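Local atomic coordinates of beta-N-acetylglucosaminidase-like protein Glycoside hydrolase family 20 (Flavobacterium johnsoniae, PDB entry 6YHH), a protein that probably removes N-acetylhexosamine units from chitin-derived oligosaccharides, as a chitobiase of glycoside hydrolase family 20. Residues E301-F306 with H359-M364; G308-I313 with E377-S382. All coordinates share one frame; numbering follows the deposited sequence.

Contact 1 (E301-F306 with H359-M364)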
loop_
_atom_site.group_PDB
_atom_site.type_symbol
_atom_site.label_atom_id
_atom_site.label_comp_id
_atom_site.label_asym_id
_atom_site.label_seq_id
_atom_site.Cartn_x
_atom_site.Cartn_y
_atom_site.Cartn_z
ATOM N N GLU A 301 -6.149 -24.750 -20.193
ATOM C CA GLU A 301 -6.656 -24.120 -18.964
ATOM C C GLU A 301 -6.327 -22.629 -18.821
ATOM O O GLU A 301 -7.176 -21.840 -18.389
ATOM C CB GLU A 301 -6.186 -24.901 -17.791
ATOM C CG GLU A 301 -6.905 -24.505 -16.533
ATOM C CD GLU A 301 -6.534 -25.301 -15.309
ATOM O OE1 GLU A 301 -5.514 -26.008 -15.223
ATOM O OE2 GLU A 301 -7.355 -25.049 -14.379
ATOM N N VAL A 302 -5.130 -22.266 -19.238
ATOM C CA VAL A 302 -4.605 -20.942 -19.018
ATOM C C VAL A 302 -4.883 -19.940 -20.145
ATOM O O VAL A 302 -5.217 -18.780 -19.903
ATOM C CB VAL A 302 -3.105 -21.017 -18.768
ATOM C CG1 VAL A 302 -2.547 -19.584 -18.598
ATOM C CG2 VAL A 302 -2.750 -21.751 -17.498
ATOM N N CYS A 303 -4.825 -20.380 -21.399
ATOM C CA CYS A 303 -5.024 -19.434 -22.509
ATOM C C CYS A 303 -6.387 -18.718 -22.457
ATOM O O CYS A 303 -6.454 -17.574 -22.783
ATOM C CB CYS A 303 -4.824 -20.066 -23.867
ATOM S SG CYS A 303 -3.142 -20.564 -24.206
ATOM N N PRO A 304 -7.477 -19.403 -22.027
ATOM C CA PRO A 304 -8.758 -18.742 -21.923
ATOM C C PRO A 304 -8.830 -17.612 -20.933
ATOM O O PRO A 304 -9.731 -16.764 -21.024
ATOM C CB PRO A 304 -9.732 -19.889 -21.521
ATOM C CG PRO A 304 -9.101 -21.033 -22.188
ATOM C CD PRO A 304 -7.645 -20.860 -21.832
ATOM N N LEU A 305 -7.873 -17.565 -20.008
ATOM C CA LEU A 305 -7.820 -16.501 -19.002
ATOM C C LEU A 305 -7.311 -15.189 -19.587
ATOM O O LEU A 305 -7.614 -14.108 -19.033
ATOM C CB LEU A 305 -6.948 -16.950 -17.813
ATOM C CG LEU A 305 -7.243 -18.286 -17.152
ATOM C CD1 LEU A 305 -6.267 -18.501 -16.005
ATOM C CD2 LEU A 305 -8.679 -18.244 -16.656
ATOM N N PHE A 306 -6.545 -15.275 -20.655
ATOM C CA PHE A 306 -5.859 -14.133 -21.231
ATOM C C PHE A 306 -6.375 -13.885 -22.670
ATOM O O PHE A 306 -5.957 -14.558 -23.606
ATOM C CB PHE A 306 -4.378 -14.427 -21.236
ATOM C CG PHE A 306 -3.769 -14.475 -19.872
ATOM C CD1 PHE A 306 -3.548 -13.272 -19.179
ATOM C CD2 PHE A 306 -3.472 -15.671 -19.261
ATOM C CE1 PHE A 306 -2.977 -13.336 -17.907
ATOM C CE2 PHE A 306 -2.961 -15.720 -17.991
ATOM C CZ PHE A 306 -2.729 -14.530 -17.326
ATOM N N HIS A 359 -5.871 -21.855 -29.564
ATOM C CA HIS A 359 -6.548 -20.863 -28.682
ATOM C C HIS A 359 -6.597 -19.455 -29.264
ATOM O O HIS A 359 -7.019 -18.525 -28.556
ATOM C CB HIS A 359 -5.877 -20.887 -27.291
ATOM C CG HIS A 359 -5.985 -22.226 -26.614
ATOM N ND1 HIS A 359 -7.187 -22.709 -26.174
ATOM C CD2 HIS A 359 -5.083 -23.199 -26.382
ATOM C CE1 HIS A 359 -7.022 -23.941 -25.715
ATOM N NE2 HIS A 359 -5.753 -24.258 -25.809
ATOM N N GLY A 360 -6.091 -19.307 -30.481
ATOM C CA GLY A 360 -6.040 -18.058 -31.180
ATOM C C GLY A 360 -4.870 -17.169 -30.837
ATOM O O GLY A 360 -4.928 -15.944 -30.982
ATOM N N LYS A 361 -3.798 -17.806 -30.369
ATOM C CA LYS A 361 -2.620 -17.026 -29.902
ATOM C C LYS A 361 -1.425 -17.197 -30.754
ATOM O O LYS A 361 -1.130 -18.290 -31.293
ATOM C CB LYS A 361 -2.239 -17.440 -28.477
ATOM C CG LYS A 361 -3.412 -17.598 -27.537
ATOM C CD LYS A 361 -4.176 -16.258 -27.387
ATOM C CE LYS A 361 -5.347 -16.388 -26.448
ATOM N NZ LYS A 361 -6.249 -15.194 -26.462
ATOM N N GLN A 362 -0.740 -16.090 -30.891
ATOM C CA GLN A 362 0.555 -16.044 -31.507
ATOM C C GLN A 362 1.656 -16.229 -30.472
ATOM O O GLN A 362 1.487 -15.851 -29.325
ATOM C CB GLN A 362 0.768 -14.689 -32.139
ATOM C CG GLN A 362 -0.099 -14.459 -33.379
ATOM C CD GLN A 362 -0.255 -13.007 -33.770
ATOM O OE1 GLN A 362 0.683 -12.332 -34.240
ATOM N NE2 GLN A 362 -1.478 -12.501 -33.609
ATOM N N LEU A 363 2.756 -16.843 -30.901
ATOM C CA LEU A 363 3.841 -17.266 -29.971
ATOM C C LEU A 363 4.912 -16.237 -29.889
ATOM O O LEU A 363 5.321 -15.654 -30.889
ATOM C CB LEU A 363 4.430 -18.603 -30.496
ATOM C CG LEU A 363 5.469 -19.396 -29.682
ATOM C CD1 LEU A 363 5.363 -20.856 -29.967
ATOM C CD2 LEU A 363 6.856 -18.787 -29.905
ATOM N N MET A 364 5.358 -15.964 -28.661
ATOM C CA MET A 364 6.480 -15.087 -28.389
ATOM C C MET A 364 7.472 -15.819 -27.514
ATOM O O MET A 364 7.089 -16.619 -26.691
ATOM C CB MET A 364 5.911 -13.830 -27.703
ATOM C CG MET A 364 6.988 -12.775 -27.397
ATOM S SD MET A 364 6.236 -11.208 -26.991
ATOM C CE MET A 364 7.723 -10.221 -26.709
HETATM O O HOH W 1 -8.255 -16.420 -24.649
#

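Contact 2 (G308-I313 with E377-S382)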
loop_
_atom_site.group_PDB
_atom_site.type_symbol
_atom_site.label_atom_id
_atom_site.label_comp_id
_atom_site.label_asym_id
_atom_site.label_seq_id
_atom_site.Cartn_x
_atom_site.Cartn_y
_atom_site.Cartn_z
ATOM N N GLY A 308 -5.779 -11.527 -24.813
ATOM C CA GLY A 308 -4.820 -10.947 -25.688
ATOM C C GLY A 308 -4.298 -11.969 -26.674
ATOM O O GLY A 308 -4.269 -13.153 -26.397
ATOM N N ALA A 309 -3.887 -11.491 -27.832
ATOM C CA ALA A 309 -3.494 -12.397 -28.896
ATOM C C ALA A 309 -2.150 -13.029 -28.825
ATOM O O ALA A 309 -1.800 -13.832 -29.717
ATOM C CB ALA A 309 -3.638 -11.662 -30.228
ATOM N N TYR A 310 -1.316 -12.658 -27.808
ATOM C CA TYR A 310 0.080 -13.079 -27.713
ATOM C C TYR A 310 0.286 -13.918 -26.449
ATOM O O TYR A 310 -0.206 -13.584 -25.362
ATOM C CB TYR A 310 1.030 -11.868 -27.678
ATOM C CG TYR A 310 0.709 -10.951 -28.817
ATOM C CD1 TYR A 310 1.175 -11.252 -30.046
ATOM C CD2 TYR A 310 -0.197 -9.967 -28.677
ATOM C CE1 TYR A 310 0.816 -10.474 -31.143
ATOM C CE2 TYR A 310 -0.588 -9.185 -29.731
ATOM C CZ TYR A 310 -0.053 -9.454 -30.974
ATOM O OH TYR A 310 -0.449 -8.688 -32.085
ATOM N N PHE A 311 1.035 -14.990 -26.600
ATOM C CA PHE A 311 1.363 -15.870 -25.493
ATOM C C PHE A 311 2.868 -16.096 -25.500
ATOM O O PHE A 311 3.425 -16.585 -26.495
ATOM C CB PHE A 311 0.579 -17.220 -25.490
ATOM C CG PHE A 311 0.568 -17.868 -24.165
ATOM C CD1 PHE A 311 1.717 -18.456 -23.629
ATOM C CD2 PHE A 311 -0.605 -17.822 -23.427
ATOM C CE1 PHE A 311 1.635 -19.028 -22.317
ATOM C CE2 PHE A 311 -0.665 -18.346 -22.128
ATOM C CZ PHE A 311 0.463 -18.892 -21.566
ATOM N N HIS A 312 3.531 -15.730 -24.404
ATOM C CA HIS A 312 4.992 -15.829 -24.262
ATOM C C HIS A 312 5.312 -17.187 -23.654
ATOM O O HIS A 312 4.884 -17.507 -22.562
ATOM C CB HIS A 312 5.472 -14.619 -23.442
ATOM C CG HIS A 312 6.900 -14.213 -23.631
ATOM N ND1 HIS A 312 7.996 -15.057 -23.485
ATOM C CD2 HIS A 312 7.412 -12.969 -23.816
ATOM C CE1 HIS A 312 9.100 -14.345 -23.613
ATOM N NE2 HIS A 312 8.770 -13.083 -23.828
ATOM N N ILE A 313 6.171 -17.973 -24.324
ATOM C CA ILE A 313 6.607 -19.270 -23.849
ATOM C C ILE A 313 8.011 -19.227 -23.320
ATOM O O ILE A 313 8.667 -20.201 -23.057
ATOM C CB ILE A 313 6.386 -20.380 -24.921
ATOM C CG1 ILE A 313 7.059 -20.046 -26.266
ATOM C CG2 ILE A 313 4.889 -20.664 -25.080
ATOM C CD1 ILE A 313 8.505 -19.843 -26.277
ATOM N N GLU A 377 6.111 -16.200 -37.947
ATOM C CA GLU A 377 5.002 -15.591 -37.204
ATOM C C GLU A 377 5.324 -15.482 -35.684
ATOM O O GLU A 377 4.539 -14.885 -34.973
ATOM C CB GLU A 377 3.735 -16.391 -37.349
ATOM C CG GLU A 377 3.311 -16.501 -38.835
ATOM C CD GLU A 377 2.080 -17.366 -39.007
ATOM O OE1 GLU A 377 2.051 -18.316 -39.841
ATOM O OE2 GLU A 377 1.113 -17.083 -38.291
ATOM N N ALA A 378 6.387 -16.094 -35.221
ATOM C CA ALA A 378 6.814 -15.937 -33.753
ATOM C C ALA A 378 7.398 -14.548 -33.533
ATOM O O ALA A 378 8.156 -13.982 -34.366
ATOM C CB ALA A 378 7.835 -16.963 -33.368
ATOM N N ILE A 379 7.033 -13.962 -32.383
ATOM C CA ILE A 379 7.679 -12.719 -31.944
ATOM C C ILE A 379 8.934 -12.993 -31.140
ATOM O O ILE A 379 8.919 -13.849 -30.208
ATOM C CB ILE A 379 6.694 -11.901 -31.145
ATOM C CG1 ILE A 379 5.501 -11.638 -32.030
ATOM C CG2 ILE A 379 7.316 -10.596 -30.701
ATOM C CD1 ILE A 379 4.386 -10.972 -31.383
ATOM N N VAL A 380 10.043 -12.324 -31.498
ATOM C CA VAL A 380 11.345 -12.580 -30.897
ATOM C C VAL A 380 11.571 -11.490 -29.847
ATOM O O VAL A 380 11.467 -10.305 -30.187
ATOM C CB VAL A 380 12.467 -12.571 -31.953
ATOM C CG1 VAL A 380 13.890 -12.614 -31.330
ATOM C CG2 VAL A 380 12.291 -13.786 -32.812
ATOM N N HIS A 381 11.911 -11.889 -28.618
ATOM C CA HIS A 381 12.123 -10.942 -27.548
ATOM C C HIS A 381 13.633 -10.811 -27.325
ATOM O O HIS A 381 14.278 -11.686 -26.765
ATOM C CB HIS A 381 11.353 -11.419 -26.308
ATOM C CG HIS A 381 11.102 -10.348 -25.314
ATOM N ND1 HIS A 381 10.222 -10.535 -24.282
ATOM C CD2 HIS A 381 11.611 -9.087 -25.172
ATOM C CE1 HIS A 381 10.163 -9.438 -23.549
ATOM N NE2 HIS A 381 11.015 -8.547 -24.040
ATOM N N SER A 382 14.192 -9.693 -27.814
ATOM C CA SER A 382 15.600 -9.428 -27.770
ATOM C C SER A 382 16.027 -8.886 -26.406
ATOM O O SER A 382 15.634 -7.772 -26.028
ATOM C CB SER A 382 15.946 -8.396 -28.865
ATOM O OG SER A 382 17.329 -8.058 -28.860
#

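Contact 1 (E301-F306 with H359-M364)
Lys361 NZ is gripped from several directions where the end of helix 289-302 meets the chain leading into strand 362-366. It donates to the backbone oxygen of Phe306, with NZ and O 2.9 Å apart; the donor lies in the carbonyl plane, at a C=O...N angle of 146°. Water 1 accepts from the same ammonium group at 3.0 Å from NZ and donates in turn to Cys303 O at 2.8 Å, so a second carbonyl of this turn is reached through solvent. Gly308 O, just beyond Phe306, is a further acceptor. The lysine chain turns at chi2 (-61°) and is extended from there on, which carries CE to 3.4 Å from Phe306 O and sets NZ among backbone carbonyl oxygens.

Beside this polar end, Cys303 and His359 pack against each other. Cys303 CB lies 3.7 Å from His359 CB, and Cys303 SG approaches the imidazole obliquely, its nearest ring atom being His359 CD2 at 3.9 Å. The far side of that ring is fixed by a hydrogen bond from His359 NE2 to Asp300 OD1, which holds the imidazole across the helix end.

Gly360, with positive phi (83°), closes helix 341-358 in a Schellman motif and lets the chain turn from His359 toward Lys361. The contact thus joins the C-terminal ends of two helices of the catalytic barrel: Cys303 and Lys361 both also touch Leu356 of helix 341-358 and Phe311 of strand 310-312, while Phe306 packs on Ile213 and Val217 of helix 210-222.

Contact 2 (G308-I313 with E377-S382)
This is a buried contact made by side chains alone, reaching between two strands of the catalytic barrel that are not paired with each other: 310-312 and 379-382 flank strand 362-366, and even the nearest CA atoms, those of Tyr310 and Ile379, are 8.7 Å apart. Two separate pairs bridge that distance.

In the polar pair, His312 NE2 and His381 ND1 share a hydrogen bond of 3.0 Å that is nearly straight (164°); either nitrogen could be the donor. Each nitrogen lies in the plane of the partner's ring, at its edge, and the rings meet rim to rim with planes at 59° and centroids 5.2 Å apart. Both imidazoles have CG anti to the backbone N, which sends them off their strands to a common meeting point.

The three strands run parallel in the TIM barrel of family 20, and the two histidines meet across the middle one, strand 362-366. The remaining nitrogens are engaged as well, His312 ND1 with Gly314 N and His381 NE2 with Ser409 OG, so both rings are fixed in rotation. His312 also stacks on His179, while Trp366 stacks on His381; the side chain of Glu317, the predicted proton donor, is about 12 Å from that of His312. A leucine in place of His312 would probably leave His381 ND1 and Gly314 N without their mate and let the His381 ring turn more easily.

The apolar pair lies nearer the start of the strands. Ile379 CD1 touches Tyr310 at CD1 (3.5 Å) and CE1 (3.6 Å), approaching the ring obliquely, and the two side chains cross at about a right angle.

Both contacts involve strand 362-366 of the same parallel barrel sheet, but from different positions: it follows 359-361 in contact 1, and in contact 2 it is the strand that 310-312 and 379-382 enclose. Backbone pairing joins the two sites, with Gln362 N 2.8 Å from Ala309 O and Leu363 O 2.8 Å from Ile379 N, and Met364 CE packs 3.5 Å from His381 ND1. The centres of contact 1 and contact 2 are about 11 Å apart. Contact 1, only partly buried, relies on a lysine charge, backbone carbonyls and a water at helix ends, together with a cysteine packed on an imidazole. Contact 2, buried throughout, depends instead on an imidazole pair and an apolar touch.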